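Local coordinates for protein 1H-3-hydroxy-4-oxoquinoline 2,4-dioxygenase (Pseudomonas putida, PDB 3IBT) that cleaves the heterocyclic ring of 3-hydroxy-1H-quinolin-4-one with dioxygen, releasing carbon monoxide and N-formylanthranilate without any cofactor, at residues T23-Q32 with I86-G97. Residues are numbered along the deposited sequence; the frame is centred on the assembly and turned at random.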
ATOM      1  N   THR A  23     -17.775   3.370   2.246  1.00 68.30           N
ATOM      2  CA  THR A  23     -16.738   3.563   1.236  1.00 68.16           C
ATOM      3  C   THR A  23     -15.361   3.162   1.762  1.00 68.42           C
ATOM      4  O   THR A  23     -14.989   3.497   2.905  1.00 68.10           O
ATOM      5  CB  THR A  23     -16.758   4.985   0.660  1.00 68.09           C
ATOM      6  OG1 THR A  23     -18.086   5.279   0.196  1.00 68.87           O
ATOM      7  CG2 THR A  23     -15.775   5.108  -0.509  1.00 67.91           C
ATOM      8  N   LEU A  24     -14.639   2.427   0.909  1.00 68.16           N
ATOM      9  CA  LEU A  24     -13.408   1.750   1.262  1.00 68.09           C
ATOM     10  C   LEU A  24     -12.457   1.905   0.106  1.00 68.12           C
ATOM     11  O   LEU A  24     -12.771   1.489  -1.005  1.00 68.85           O
ATOM     12  CB  LEU A  24     -13.684   0.266   1.446  1.00 67.81           C
ATOM     13  CG  LEU A  24     -12.827  -0.506   2.449  1.00 68.62           C
ATOM     14  CD1 LEU A  24     -13.196  -1.988   2.415  1.00 69.72           C
ATOM     15  CD2 LEU A  24     -11.378  -0.348   2.157  1.00 70.83           C
ATOM     16  N   PHE A  25     -11.300   2.503   0.353  1.00 67.70           N
ATOM     17  CA  PHE A  25     -10.313   2.695  -0.701  1.00 67.34           C
ATOM     18  C   PHE A  25      -9.287   1.577  -0.688  1.00 68.00           C
ATOM     19  O   PHE A  25      -8.727   1.233   0.395  1.00 68.27           O
ATOM     20  CB  PHE A  25      -9.574   4.017  -0.508  1.00 67.33           C
ATOM     21  CG  PHE A  25     -10.284   5.203  -1.061  1.00 64.86           C
ATOM     22  CD1 PHE A  25     -11.097   5.971  -0.247  1.00 64.91           C
ATOM     23  CD2 PHE A  25     -10.113   5.568  -2.396  1.00 64.31           C
ATOM     24  CE1 PHE A  25     -11.772   7.116  -0.760  1.00 67.63           C
ATOM     25  CE2 PHE A  25     -10.783   6.707  -2.948  1.00 66.27           C
ATOM     26  CZ  PHE A  25     -11.614   7.488  -2.128  1.00 66.59           C
ATOM     27  N   LEU A  26      -9.020   1.013  -1.868  1.00 67.37           N
ATOM     28  CA  LEU A  26      -7.934   0.049  -1.982  1.00 66.95           C
ATOM     29  C   LEU A  26      -6.721   0.652  -2.685  1.00 66.77           C
ATOM     30  O   LEU A  26      -6.742   0.784  -3.910  1.00 67.46           O
ATOM     31  CB  LEU A  26      -8.419  -1.234  -2.665  1.00 66.43           C
ATOM     32  CG  LEU A  26      -9.318  -2.214  -1.901  1.00 66.18           C
ATOM     33  CD1 LEU A  26      -9.177  -3.605  -2.509  1.00 64.45           C
ATOM     34  CD2 LEU A  26      -9.007  -2.285  -0.405  1.00 65.98           C
ATOM     35  N   LEU A  27      -5.674   0.993  -1.914  1.00 66.84           N
ATOM     36  CA  LEU A  27      -4.483   1.759  -2.399  1.00 67.21           C
ATOM     37  C   LEU A  27      -3.217   0.932  -2.512  1.00 67.51           C
ATOM     38  O   LEU A  27      -2.743   0.380  -1.514  1.00 67.77           O
ATOM     39  CB  LEU A  27      -4.153   2.917  -1.451  1.00 66.87           C
ATOM     40  CG  LEU A  27      -5.251   3.892  -1.032  1.00 67.74           C
ATOM     41  CD1 LEU A  27      -4.835   4.730   0.220  1.00 66.94           C
ATOM     42  CD2 LEU A  27      -5.639   4.754  -2.221  1.00 63.58           C
ATOM     43  N   SER A  28      -2.625   0.894  -3.697  1.00 68.09           N
ATOM     44  CA  SER A  28      -1.438   0.045  -3.919  1.00 69.41           C
ATOM     45  C   SER A  28      -0.027   0.571  -3.418  1.00 70.05           C
ATOM     46  O   SER A  28       0.094   1.638  -2.812  1.00 70.47           O
ATOM     47  CB  SER A  28      -1.353  -0.282  -5.404  1.00 68.85           C
ATOM     48  OG  SER A  28      -0.549   0.691  -6.018  1.00 70.37           O
ATOM     49  N   GLY A  29       1.035  -0.183  -3.685  1.00 70.09           N
ATOM     50  CA  GLY A  29       2.374   0.344  -3.509  1.00 70.37           C
ATOM     51  C   GLY A  29       2.805   1.065  -4.767  1.00 71.19           C
ATOM     52  O   GLY A  29       1.996   1.233  -5.704  1.00 71.27           O
ATOM     53  N   TRP A  30       4.065   1.523  -4.776  1.00 71.38           N
ATOM     54  CA  TRP A  30       4.676   2.165  -5.954  1.00 71.48           C
ATOM     55  C   TRP A  30       4.816   1.123  -7.029  1.00 70.98           C
ATOM     56  O   TRP A  30       5.032  -0.054  -6.710  1.00 70.90           O
ATOM     57  CB  TRP A  30       6.077   2.691  -5.624  1.00 71.93           C
ATOM     58  CG  TRP A  30       6.066   3.874  -4.721  1.00 72.50           C
ATOM     59  CD1 TRP A  30       6.028   3.863  -3.348  1.00 73.10           C
ATOM     60  CD2 TRP A  30       6.088   5.257  -5.116  1.00 73.03           C
ATOM     61  NE1 TRP A  30       6.021   5.159  -2.867  1.00 72.66           N
ATOM     62  CE2 TRP A  30       6.062   6.031  -3.928  1.00 72.63           C
ATOM     63  CE3 TRP A  30       6.140   5.919  -6.364  1.00 72.67           C
ATOM     64  CZ2 TRP A  30       6.088   7.440  -3.946  1.00 72.70           C
ATOM     65  CZ3 TRP A  30       6.149   7.315  -6.382  1.00 71.92           C
ATOM     66  CH2 TRP A  30       6.121   8.060  -5.183  1.00 72.10           C
ATOM     67  N   CYS A  31       4.680   1.528  -8.283  1.00 69.99           N
ATOM     68  CA  CYS A  31       4.856   0.589  -9.371  1.00 70.21           C
ATOM     69  C   CYS A  31       3.877  -0.572  -9.331  1.00 70.32           C
ATOM     70  O   CYS A  31       4.216  -1.700  -9.754  1.00 70.36           O
ATOM     71  CB  CYS A  31       6.264   0.041  -9.335  1.00 69.82           C
ATOM     72  SG  CYS A  31       7.412   1.286  -9.850  1.00 72.33           S
ATOM     73  N   GLN A  32       2.684  -0.294  -8.795  1.00 70.15           N
ATOM     74  CA  GLN A  32       1.569  -1.240  -8.781  1.00 69.98           C
ATOM     75  C   GLN A  32       0.266  -0.606  -9.259  1.00 70.63           C
ATOM     76  O   GLN A  32       0.133   0.633  -9.432  1.00 69.42           O
ATOM     77  CB  GLN A  32       1.317  -1.815  -7.403  1.00 68.46           C
ATOM     78  CG  GLN A  32       2.040  -3.050  -7.117  1.00 67.74           C
ATOM     79  CD  GLN A  32       2.251  -3.182  -5.618  1.00 67.82           C
ATOM     80  OE1 GLN A  32       2.180  -2.181  -4.900  1.00 66.13           O
ATOM     81  NE2 GLN A  32       2.480  -4.417  -5.125  1.00 68.07           N
ATOM     82  N   ILE A  86     -16.973  12.846  -0.471  1.00 79.73           N
ATOM     83  CA  ILE A  86     -17.065  11.665   0.346  1.00 80.28           C
ATOM     84  C   ILE A  86     -16.629  11.934   1.772  1.00 80.82           C
ATOM     85  O   ILE A  86     -15.456  11.757   2.078  1.00 81.33           O
ATOM     86  CB  ILE A  86     -16.161  10.539  -0.213  1.00 80.51           C
ATOM     87  CG1 ILE A  86     -16.110  10.553  -1.752  1.00 80.26           C
ATOM     88  CG2 ILE A  86     -16.576   9.174   0.377  1.00 81.32           C
ATOM     89  CD1 ILE A  86     -15.115   9.540  -2.372  1.00 79.89           C
ATOM     90  N   ARG A  87     -17.548  12.316   2.660  1.00 81.35           N
ATOM     91  CA  ARG A  87     -17.197  12.508   4.096  1.00 82.04           C
ATOM     92  C   ARG A  87     -16.806  11.218   4.883  1.00 82.42           C
ATOM     93  O   ARG A  87     -15.812  11.228   5.621  1.00 83.11           O
ATOM     94  CB  ARG A  87     -18.248  13.351   4.854  1.00 82.07           C
ATOM     95  CG  ARG A  87     -17.902  14.858   4.979  1.00 82.62           C
ATOM     96  CD  ARG A  87     -19.180  15.743   5.100  1.00 82.80           C
ATOM     97  NE  ARG A  87     -19.751  16.131   3.776  1.00 83.66           N
ATOM     98  CZ  ARG A  87     -20.834  16.917   3.593  1.00 84.44           C
ATOM     99  NH1 ARG A  87     -21.268  17.194   2.342  1.00 83.22           N
ATOM    100  NH2 ARG A  87     -21.501  17.444   4.644  1.00 84.67           N
ATOM    101  N   ASP A  88     -17.541  10.114   4.726  1.00 82.48           N
ATOM    102  CA  ASP A  88     -17.249   8.882   5.501  1.00 82.64           C
ATOM    103  C   ASP A  88     -16.530   7.812   4.655  1.00 82.23           C
ATOM    104  O   ASP A  88     -17.017   7.416   3.592  1.00 81.96           O
ATOM    105  CB  ASP A  88     -18.524   8.298   6.143  1.00 83.00           C
ATOM    106  CG  ASP A  88     -19.693   9.327   6.214  1.00 84.75           C
ATOM    107  OD1 ASP A  88     -19.444  10.480   6.656  1.00 86.79           O
ATOM    108  OD2 ASP A  88     -20.859   8.983   5.839  1.00 84.09           O
ATOM    109  N   PHE A  89     -15.364   7.364   5.117  1.00 81.96           N
ATOM    110  CA  PHE A  89     -14.563   6.381   4.359  1.00 81.69           C
ATOM    111  C   PHE A  89     -13.367   5.810   5.120  1.00 81.19           C
ATOM    112  O   PHE A  89     -12.896   6.379   6.102  1.00 81.50           O
ATOM    113  CB  PHE A  89     -14.074   6.961   3.021  1.00 81.62           C
ATOM    114  CG  PHE A  89     -12.887   7.860   3.155  1.00 81.88           C
ATOM    115  CD1 PHE A  89     -11.600   7.373   2.925  1.00 83.16           C
ATOM    116  CD2 PHE A  89     -13.045   9.186   3.534  1.00 81.42           C
ATOM    117  CE1 PHE A  89     -10.491   8.205   3.057  1.00 82.57           C
ATOM    118  CE2 PHE A  89     -11.950  10.015   3.662  1.00 81.69           C
ATOM    119  CZ  PHE A  89     -10.667   9.526   3.428  1.00 81.84           C
ATOM    120  N   GLN A  90     -12.874   4.682   4.630  1.00 80.58           N
ATOM    121  CA  GLN A  90     -11.743   3.996   5.203  1.00 79.25           C
ATOM    122  C   GLN A  90     -10.777   3.762   4.079  1.00 79.71           C
ATOM    123  O   GLN A  90     -11.136   4.001   2.910  1.00 79.52           O
ATOM    124  CB  GLN A  90     -12.217   2.701   5.789  1.00 78.38           C
ATOM    125  CG  GLN A  90     -12.817   2.935   7.122  1.00 78.13           C
ATOM    126  CD  GLN A  90     -14.149   2.273   7.274  1.00 79.36           C
ATOM    127  OE1 GLN A  90     -15.000   2.339   6.371  1.00 82.67           O
ATOM    128  NE2 GLN A  90     -14.361   1.631   8.423  1.00 78.10           N
HETATM  129  N   MSE A  91      -9.545   3.348   4.412  1.00 79.94           N
HETATM  130  CA  MSE A  91      -8.572   2.982   3.388  1.00 80.80           C
HETATM  131  C   MSE A  91      -7.744   1.784   3.763  1.00 78.57           C
HETATM  132  O   MSE A  91      -7.510   1.524   4.926  1.00 78.93           O
HETATM  133  CB  MSE A  91      -7.689   4.164   3.048  1.00 80.20           C
HETATM  134  CG  MSE A  91      -7.513   5.123   4.189  1.00 83.02           C
HETATM  135 SE   MSE A  91      -6.458   6.678   3.566  1.00 88.28          SE
HETATM  136  CE  MSE A  91      -7.748   7.407   2.258  1.00 87.06           C
ATOM    137  N   VAL A  92      -7.316   1.040   2.762  1.00 77.27           N
ATOM    138  CA  VAL A  92      -6.501  -0.117   2.974  1.00 75.98           C
ATOM    139  C   VAL A  92      -5.377   0.042   2.015  1.00 75.78           C
ATOM    140  O   VAL A  92      -5.595   0.166   0.821  1.00 75.53           O
ATOM    141  CB  VAL A  92      -7.273  -1.407   2.625  1.00 76.47           C
ATOM    142  CG1 VAL A  92      -6.332  -2.558   2.258  1.00 75.28           C
ATOM    143  CG2 VAL A  92      -8.241  -1.812   3.752  1.00 76.58           C
ATOM    144  N   SER A  93      -4.159   0.041   2.527  1.00 76.32           N
ATOM    145  CA  SER A  93      -3.001   0.287   1.665  1.00 77.18           C
ATOM    146  C   SER A  93      -1.990  -0.843   1.675  1.00 77.39           C
ATOM    147  O   SER A  93      -1.922  -1.650   2.613  1.00 77.84           O
ATOM    148  CB  SER A  93      -2.325   1.636   1.998  1.00 77.17           C
ATOM    149  OG  SER A  93      -1.888   1.689   3.349  1.00 78.12           O
ATOM    150  N   THR A  94      -1.218  -0.907   0.604  1.00 77.47           N
ATOM    151  CA  THR A  94      -0.210  -1.934   0.438  1.00 77.43           C
ATOM    152  C   THR A  94       1.205  -1.388   0.564  1.00 77.20           C
ATOM    153  O   THR A  94       1.525  -0.297   0.044  1.00 76.69           O
ATOM    154  CB  THR A  94      -0.387  -2.596  -0.923  1.00 77.52           C
ATOM    155  OG1 THR A  94      -1.144  -3.790  -0.731  1.00 78.75           O
ATOM    156  CG2 THR A  94       0.995  -2.940  -1.623  1.00 79.40           C
ATOM    157  N   SER A  95       2.053  -2.136   1.274  1.00 76.53           N
ATOM    158  CA  SER A  95       3.477  -1.887   1.189  1.00 76.18           C
ATOM    159  C   SER A  95       3.783  -0.400   1.471  1.00 75.07           C
ATOM    160  O   SER A  95       3.403   0.105   2.525  1.00 74.66           O
ATOM    161  CB  SER A  95       3.969  -2.307  -0.204  1.00 76.15           C
ATOM    162  OG  SER A  95       5.379  -2.219  -0.270  1.00 79.43           O
ATOM    163  N   HIS A  96       4.441   0.296   0.542  1.00 73.75           N
ATOM    164  CA  HIS A  96       4.861   1.675   0.809  1.00 73.10           C
ATOM    165  C   HIS A  96       3.774   2.695   0.494  1.00 72.33           C
ATOM    166  O   HIS A  96       3.948   3.903   0.735  1.00 71.95           O
ATOM    167  CB  HIS A  96       6.242   1.980   0.239  1.00 72.49           C
ATOM    168  CG  HIS A  96       7.251   0.968   0.657  1.00 73.77           C
ATOM    169  ND1 HIS A  96       7.754   0.910   1.946  1.00 76.33           N
ATOM    170  CD2 HIS A  96       7.786  -0.088  -0.001  1.00 74.87           C
ATOM    171  CE1 HIS A  96       8.594  -0.108   2.049  1.00 74.64           C
ATOM    172  NE2 HIS A  96       8.639  -0.729   0.883  1.00 75.26           N
ATOM    173  N   GLY A  97       2.637   2.183   0.010  1.00 71.78           N
ATOM    174  CA  GLY A  97       1.397   2.955  -0.051  1.00 70.71           C
ATOM    175  C   GLY A  97       0.977   3.374   1.354  1.00 70.72           C
ATOM    176  O   GLY A  97       0.291   4.366   1.530  1.00 70.87           O
TER
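Parallel strands T23-L27 and F89-T94 are neighbours in the central sheet of the α/β-hydrolase fold; the turn after F89-T94 is at the nucleophile-elbow position, and the loop after T23-L27 is where hydrolase relatives usually form the oxyanion hole. Their axes run 20° from parallel, and five backbone hydrogen bonds of 2.8-3.0 Å join them: Q90 N to T23 O, F25 N to Q90 O, V92 N to F25 O, L27 N to V92 O and T94 N to L27 O. On one face, F25 CD1 lies 3.5 Å from F89 CD1, with ring planes at 81° and Q90 O at the F25 ring edge. With F89 CG set between its backbone N and carbonyl carbon (chi1 79°), the F89 ring brings CD1 to this meeting. I86 CD1 reaches F25 CZ at 4.1 Å. L27 CD1 extends this layer to M91 CB. On the face of L24 and L26, V92 is divided between two leucines: CG2 meets L24 CD2, and CB is 3.6 Å from L26 CD2. At the C-terminal end of F89-T94, the type II' turn T94-G97 has S95 in its second position with a positive phi, as at the nucleophile elbow of this fold, while the T94 CG2 methyl lies beside G29 N. H96 CB comes to the W30 ring edge, at CD1. By similarity W30, C31, Q32, T94 and S95 bind substrate; S95 also touches H244, the probable proton donor/acceptor. Strand 49-53 flanks T23-L27 and strand 115-119 flanks F89-T94; helix 70-83 packs on L27, F89 and M91, and helix 175-192 on W30 and H96.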